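Local structure of glycoside Hydrolase (Bacteroides plebeius, 5T3B) at residues E230-D235 with N320-S325; A418-T423 with S466-N471. The protein probably hydrolyses glycosidic bonds in a polysaccharide, as a member of glycoside hydrolase family 50, a family known for beta-agarases. All blocks are in the same frame, centred on the assembly; numbering follows the deposited sequence. Where two conformers were deposited one is given.

How the contacts relate
Two helix pairs from one chain illustrate how the chemistry of helix packing can differ between a partly buried and a buried place. Contact 1 joins the C-terminal ends of helices 224-232 and 300-324 in a partly buried place, whereas contact 2 is wholly buried and joins helices 412-427 and 459-469. They share no element, and their centres stand about 37 Å apart on opposite sides of the chain's centre. In contact 1 a small apolar patch is flanked by an asparagine and a water, and the direct touches are all van der Waals. In contact 2 an isoleucine is set between polar groups, and a direct tyrosine-asparagine hydrogen bond bridges the helices, with further polar partners from surrounding elements.

Contact 1 of 2, residues E230-D235 with N320-S325; sequences EYLNSD and NAVKAS
The amide of Asn233 meets Ser325 obliquely: CA and CB of the serine lie on the same side of the amide plane, raised out of it, with Asn233 OD1 3.3 Å from Ser325 CB. OD1 also receives the backbone N-H of Lys326, which makes this amide oxygen a fixed point for the chain as it leaves helix 300-324. The other branch works through solvent: Asn233 ND2 donates to a water at 2.9 Å, and that water donates in turn to Ala324 O at 2.7 Å.

The example is one of two helix C-termini meeting side by side, and both are finished in the same way. Ser325 OG, placed between its own N and carbonyl carbon (chi1 75°), donates to Val322 O at 2.7 Å, tilted 17° from the carbonyl plane, and accepts from Asp327 N in an ST turn. Ser234 OG repeats the pattern with Tyr231 O, in the carbonyl plane on a lone pair, and with Ala236 N. Each carbonyl thus takes two donors, the serine's hydroxyl and its backbone N-H, and Arg241 NH2 bonds Leu232 O and Ser234 O on the first helix end.

Beneath this polar edge lies Leu232, the apolar centre of the contact. Leu232 CD2 rests 3.9 Å from Ala321 CB, while Leu232 CD1 lies 3.8 Å from Val322 CG2. Val322 CB points away from segment 230-235, yet CG2, beside the backbone N, still reaches Leu232. Phe195 and Phe237 also touch Leu232, and Phe249 packs on Val322.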
loop_
_atom_site.group_PDB
_atom_site.type_symbol
_atom_site.label_atom_id
_atom_site.label_comp_id
_atom_site.label_asym_id
_atom_site.label_seq_id
_atom_site.Cartn_x
_atom_site.Cartn_y
_atom_site.Cartn_z
ATOM N N GLU A 230 -10.813 -22.425 -4.204
ATOM C CA GLU A 230 -9.936 -23.256 -5.001
ATOM C C GLU A 230 -8.619 -22.562 -5.270
ATOM O O GLU A 230 -7.568 -23.165 -5.158
ATOM C CB GLU A 230 -10.632 -23.698 -6.279
ATOM C CG GLU A 230 -11.797 -24.628 -6.002
ATOM C CD GLU A 230 -12.596 -25.006 -7.229
ATOM O OE1 GLU A 230 -12.142 -24.700 -8.375
ATOM O OE2 GLU A 230 -13.707 -25.612 -7.057
ATOM N N TYR A 231 -8.694 -21.252 -5.592
ATOM C CA TYR A 231 -7.469 -20.530 -5.948
ATOM C C TYR A 231 -6.554 -20.449 -4.749
ATOM O O TYR A 231 -5.356 -20.665 -4.876
ATOM C CB TYR A 231 -7.844 -19.160 -6.494
ATOM C CG TYR A 231 -6.678 -18.459 -7.181
ATOM C CD1 TYR A 231 -6.039 -19.012 -8.276
ATOM C CD2 TYR A 231 -6.257 -17.202 -6.759
ATOM C CE1 TYR A 231 -4.990 -18.341 -8.940
ATOM C CE2 TYR A 231 -5.213 -16.536 -7.381
ATOM C CZ TYR A 231 -4.606 -17.085 -8.466
ATOM O OH TYR A 231 -3.593 -16.446 -9.107
ATOM N N LEU A 232 -7.075 -20.178 -3.557
ATOM C CA LEU A 232 -6.242 -20.159 -2.361
ATOM C C LEU A 232 -5.527 -21.453 -2.067
ATOM O O LEU A 232 -4.457 -21.433 -1.522
ATOM C CB LEU A 232 -7.012 -19.754 -1.105
ATOM C CG LEU A 232 -6.938 -18.254 -0.733
ATOM C CD1 LEU A 232 -5.563 -17.891 -0.207
ATOM C CD2 LEU A 232 -7.370 -17.325 -1.847
ATOM N N ASN A 233 -6.172 -22.553 -2.463
ATOM C CA ASN A 233 -5.584 -23.885 -2.283
ATOM C C ASN A 233 -4.747 -24.398 -3.452
ATOM O O ASN A 233 -4.235 -25.507 -3.402
ATOM C CB ASN A 233 -6.681 -24.874 -1.849
ATOM C CG ASN A 233 -6.841 -24.933 -0.366
ATOM O OD1 ASN A 233 -6.153 -24.262 0.402
ATOM N ND2 ASN A 233 -7.793 -25.748 0.071
ATOM N N SER A 234 -4.572 -23.549 -4.470
ATOM C CA SER A 234 -3.875 -23.937 -5.652
ATOM C C SER A 234 -2.392 -23.678 -5.551
ATOM O O SER A 234 -1.893 -23.024 -4.622
ATOM C CB SER A 234 -4.470 -23.188 -6.843
ATOM O OG SER A 234 -3.981 -21.875 -6.922
ATOM N N ASP A 235 -1.695 -24.049 -6.624
ATOM C CA ASP A 235 -0.256 -23.836 -6.732
ATOM C C ASP A 235 0.109 -22.354 -6.769
ATOM O O ASP A 235 1.262 -21.975 -6.480
ATOM C CB ASP A 235 0.332 -24.558 -7.984
ATOM C CG ASP A 235 0.384 -26.080 -7.865
ATOM O OD1 ASP A 235 0.313 -26.643 -6.727
ATOM O OD2 ASP A 235 0.564 -26.741 -8.952
ATOM N N ASN A 320 -13.045 -15.504 3.201
ATOM C CA ASN A 320 -13.616 -16.854 3.463
ATOM C C ASN A 320 -12.769 -17.948 2.815
ATOM O O ASN A 320 -12.619 -19.022 3.330
ATOM C CB ASN A 320 -15.074 -16.889 3.065
ATOM C CG ASN A 320 -15.903 -16.037 4.013
ATOM O OD1 ASN A 320 -15.585 -15.956 5.185
ATOM N ND2 ASN A 320 -17.001 -15.465 3.549
ATOM N N ALA A 321 -12.196 -17.647 1.653
ATOM C CA ALA A 321 -11.279 -18.568 1.012
ATOM C C ALA A 321 -10.022 -18.815 1.841
ATOM O O ALA A 321 -9.578 -19.943 1.940
ATOM C CB ALA A 321 -10.879 -18.087 -0.355
ATOM N N VAL A 322 -9.448 -17.762 2.416
ATOM C CA VAL A 322 -8.313 -17.945 3.312
ATOM C C VAL A 322 -8.714 -18.815 4.511
ATOM O O VAL A 322 -8.005 -19.739 4.864
ATOM C CB VAL A 322 -7.723 -16.595 3.761
ATOM C CG1 VAL A 322 -6.629 -16.807 4.798
ATOM C CG2 VAL A 322 -7.181 -15.811 2.583
ATOM N N LYS A 323 -9.859 -18.523 5.109
ATOM C CA LYS A 323 -10.248 -19.238 6.327
ATOM C C LYS A 323 -10.456 -20.704 6.031
ATOM O O LYS A 323 -10.103 -21.550 6.865
ATOM C CB LYS A 323 -11.498 -18.621 6.908
ATOM C CG LYS A 323 -12.178 -19.502 7.951
ATOM C CD LYS A 323 -13.368 -18.773 8.517
ATOM C CE LYS A 323 -14.190 -19.658 9.445
ATOM N NZ LYS A 323 -13.349 -20.685 10.076
ATOM N N ALA A 324 -10.957 -21.006 4.835
ATOM C CA ALA A 324 -11.195 -22.406 4.442
ATOM C C ALA A 324 -10.000 -23.160 3.896
ATOM O O ALA A 324 -10.075 -24.371 3.601
ATOM C CB ALA A 324 -12.326 -22.479 3.402
ATOM N N SER A 325 -8.886 -22.457 3.741
ATOM C CA SER A 325 -7.727 -22.960 3.022
ATOM C C SER A 325 -6.823 -23.814 3.879
ATOM O O SER A 325 -7.012 -23.905 5.081
ATOM C CB SER A 325 -6.906 -21.790 2.458
ATOM O OG SER A 325 -6.153 -21.116 3.485
HETATM O O HOH W 1 -8.479 -26.440 2.811
#

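Contact 2 of 2, residues A418-T423 with S466-N471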
loop_
_atom_site.group_PDB
_atom_site.type_symbol
_atom_site.label_atom_id
_atom_site.label_comp_id
_atom_site.label_asym_id
_atom_site.label_seq_id
_atom_site.Cartn_x
_atom_site.Cartn_y
_atom_site.Cartn_z
ATOM N N ALA A 418 9.619 15.419 0.952
ATOM C CA ALA A 418 8.262 14.939 0.712
ATOM C C ALA A 418 8.030 13.595 1.410
ATOM O O ALA A 418 6.935 13.345 1.901
ATOM C CB ALA A 418 8.012 14.811 -0.750
ATOM N N TYR A 419 9.020 12.710 1.392
ATOM C CA TYR A 419 8.890 11.436 2.081
ATOM C C TYR A 419 8.668 11.689 3.568
ATOM O O TYR A 419 7.771 11.075 4.171
ATOM C CB TYR A 419 10.152 10.568 1.878
ATOM C CG TYR A 419 10.091 9.232 2.527
ATOM C CD1 TYR A 419 10.536 9.040 3.835
ATOM C CD2 TYR A 419 9.674 8.126 1.844
ATOM C CE1 TYR A 419 10.531 7.820 4.454
ATOM C CE2 TYR A 419 9.658 6.882 2.468
ATOM C CZ TYR A 419 10.111 6.718 3.762
ATOM O OH TYR A 419 10.074 5.442 4.283
ATOM N N GLN A 420 9.480 12.557 4.173
ATOM C CA GLN A 420 9.299 12.872 5.592
ATOM C C GLN A 420 7.936 13.451 5.864
ATOM O O GLN A 420 7.285 13.061 6.856
ATOM C CB GLN A 420 10.402 13.773 6.145
ATOM C CG GLN A 420 11.768 13.173 5.999
ATOM C CD GLN A 420 12.786 13.837 6.907
ATOM O OE1 GLN A 420 12.596 14.977 7.316
ATOM N NE2 GLN A 420 13.844 13.118 7.219
ATOM N N HIS A 421 7.501 14.405 5.051
ATOM C CA HIS A 421 6.207 15.046 5.283
ATOM C C HIS A 421 5.072 14.001 5.239
ATOM O O HIS A 421 4.190 13.962 6.090
ATOM C CB HIS A 421 6.005 16.110 4.209
ATOM C CG HIS A 421 4.710 16.812 4.255
ATOM N ND1 HIS A 421 4.484 17.876 5.057
ATOM C CD2 HIS A 421 3.553 16.542 3.646
ATOM C CE1 HIS A 421 3.251 18.268 4.904
ATOM N NE2 HIS A 421 2.647 17.462 4.075
ATOM N N PHE A 422 5.095 13.172 4.199
ATOM C CA PHE A 422 3.975 12.243 4.015
ATOM C C PHE A 422 4.001 11.198 5.130
ATOM O O PHE A 422 2.930 10.899 5.731
ATOM C CB PHE A 422 4.032 11.593 2.611
ATOM C CG PHE A 422 2.704 11.122 2.115
ATOM C CD1 PHE A 422 1.825 12.025 1.564
ATOM C CD2 PHE A 422 2.313 9.816 2.233
ATOM C CE1 PHE A 422 0.559 11.663 1.155
ATOM C CE2 PHE A 422 1.037 9.439 1.810
ATOM C CZ PHE A 422 0.185 10.342 1.268
ATOM N N THR A 423 5.161 10.642 5.433
ATOM C CA THR A 423 5.247 9.618 6.443
ATOM C C THR A 423 4.938 10.154 7.837
ATOM O O THR A 423 4.308 9.438 8.619
ATOM C CB THR A 423 6.590 8.906 6.398
ATOM O OG1 THR A 423 7.678 9.807 6.627
ATOM C CG2 THR A 423 6.742 8.124 5.095
ATOM N N SER A 466 15.919 7.253 5.808
ATOM C CA SER A 466 16.536 6.561 6.960
ATOM C C SER A 466 16.144 7.283 8.235
ATOM O O SER A 466 15.829 6.655 9.261
ATOM C CB SER A 466 18.069 6.563 6.825
ATOM O OG SER A 466 18.519 5.809 5.722
ATOM N N ASP A 467 16.221 8.634 8.233
ATOM C CA ASP A 467 15.977 9.381 9.440
ATOM C C ASP A 467 14.556 9.111 9.986
ATOM O O ASP A 467 14.351 8.974 11.191
ATOM C CB ASP A 467 16.197 10.879 9.212
ATOM C CG ASP A 467 17.665 11.216 9.008
ATOM O OD1 ASP A 467 18.574 10.479 9.506
ATOM O OD2 ASP A 467 17.852 12.282 8.380
ATOM N N ILE A 468 13.577 9.004 9.069
ATOM C CA ILE A 468 12.235 8.578 9.484
ATOM C C ILE A 468 12.189 7.102 9.899
ATOM O O ILE A 468 11.722 6.734 10.976
ATOM C CB ILE A 468 11.184 8.852 8.384
ATOM C CG1 ILE A 468 11.031 10.339 8.129
ATOM C CG2 ILE A 468 9.863 8.110 8.648
ATOM C CD1 ILE A 468 10.179 11.019 9.170
ATOM N N ASN A 469 12.653 6.266 8.990
ATOM C CA ASN A 469 12.424 4.831 9.119
ATOM C C ASN A 469 13.077 4.267 10.359
ATOM O O ASN A 469 12.538 3.377 11.017
ATOM C CB ASN A 469 12.947 4.085 7.910
ATOM C CG ASN A 469 12.142 4.361 6.677
ATOM O OD1 ASN A 469 11.080 4.944 6.674
ATOM N ND2 ASN A 469 12.688 3.858 5.561
ATOM N N TRP A 470 14.256 4.803 10.699
ATOM C CA TRP A 470 14.937 4.339 11.919
ATOM C C TRP A 470 14.183 4.721 13.199
ATOM O O TRP A 470 14.392 4.133 14.244
ATOM C CB TRP A 470 16.294 5.006 12.042
ATOM C CG TRP A 470 17.319 4.643 11.028
ATOM C CD1 TRP A 470 17.349 3.566 10.184
ATOM C CD2 TRP A 470 18.524 5.381 10.768
ATOM N NE1 TRP A 470 18.501 3.580 9.455
ATOM C CE2 TRP A 470 19.238 4.690 9.772
ATOM C CE3 TRP A 470 19.046 6.589 11.276
ATOM C CZ2 TRP A 470 20.471 5.178 9.268
ATOM C CZ3 TRP A 470 20.231 7.066 10.760
ATOM C CH2 TRP A 470 20.921 6.387 9.784
ATOM N N ASN A 471 13.373 5.762 13.102
ATOM C CA ASN A 471 12.765 6.442 14.246
ATOM C C ASN A 471 11.248 6.235 14.378
ATOM O O ASN A 471 10.636 6.835 15.261
ATOM C CB ASN A 471 13.125 7.947 14.225
ATOM C CG ASN A 471 14.559 8.141 14.547
ATOM O OD1 ASN A 471 15.446 8.364 13.671
ATOM N ND2 ASN A 471 14.863 7.903 15.764
HETATM O O HOH W 2 16.187 14.390 8.696
#
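Gln420 reaches toward helix 459-469 by crossing Ile468 at a slant, and its atoms can be followed in turn. Gln420 CB sits 4.0 Å from Ile468 CG1. With CG anti to the carbonyl carbon (chi1 -59°), the chain, extended beyond CG, crosses the isoleucine, and Gln420 CG makes the closest apolar approach, 3.6 Å from Ile468 CG1. CD passes the same carbon a little farther off. At the tip, OE1 accepts from Leu63 N, while Gln420 NE2 donates to Tyr464 O and to a water at 3.0 Å; this water donates to Asp467 OD2, which also forms a salt bridge with Lys463. The buried amide is therefore gripped at both ends and held against turning.

On the isoleucine's other branch, Ile468 CG2 lies 3.4 Å from Thr423 OG1, a hydroxyl already committed to Tyr419 O. Thr423 CG2 stands 3.8 Å above the plane of the Tyr419 ring, over its centre. At the ring's edge and in its plane, Tyr419 OH donates to Asn469 OD1 at 2.6 Å, on a lone pair in the carbonyl plane, with ring and amide planes 69° apart. The hydroxyl also accepts from Trp435 NE1, and Asn469 ND2 donates to Ile159 O, so neighbours fix both partners. A phenylalanine in place of Tyr419 would probably leave Asn469 OD1 and Trp435 NE1 each without this mate inside a buried interface.

In the fold, consistent with the (beta/alpha)8 barrel of family 50, helix 412-427 follows strand 407-409 and leads to strand 432-437, which pairs in parallel with strand 385-394. Ala418 and Thr423 touch strand 385-394, Trp435 of strand 432-437 packs against Thr423, Ile468 and Asn469, and Arg124 of strand 120-126 bonds Asn469 O near the end of helix 459-469.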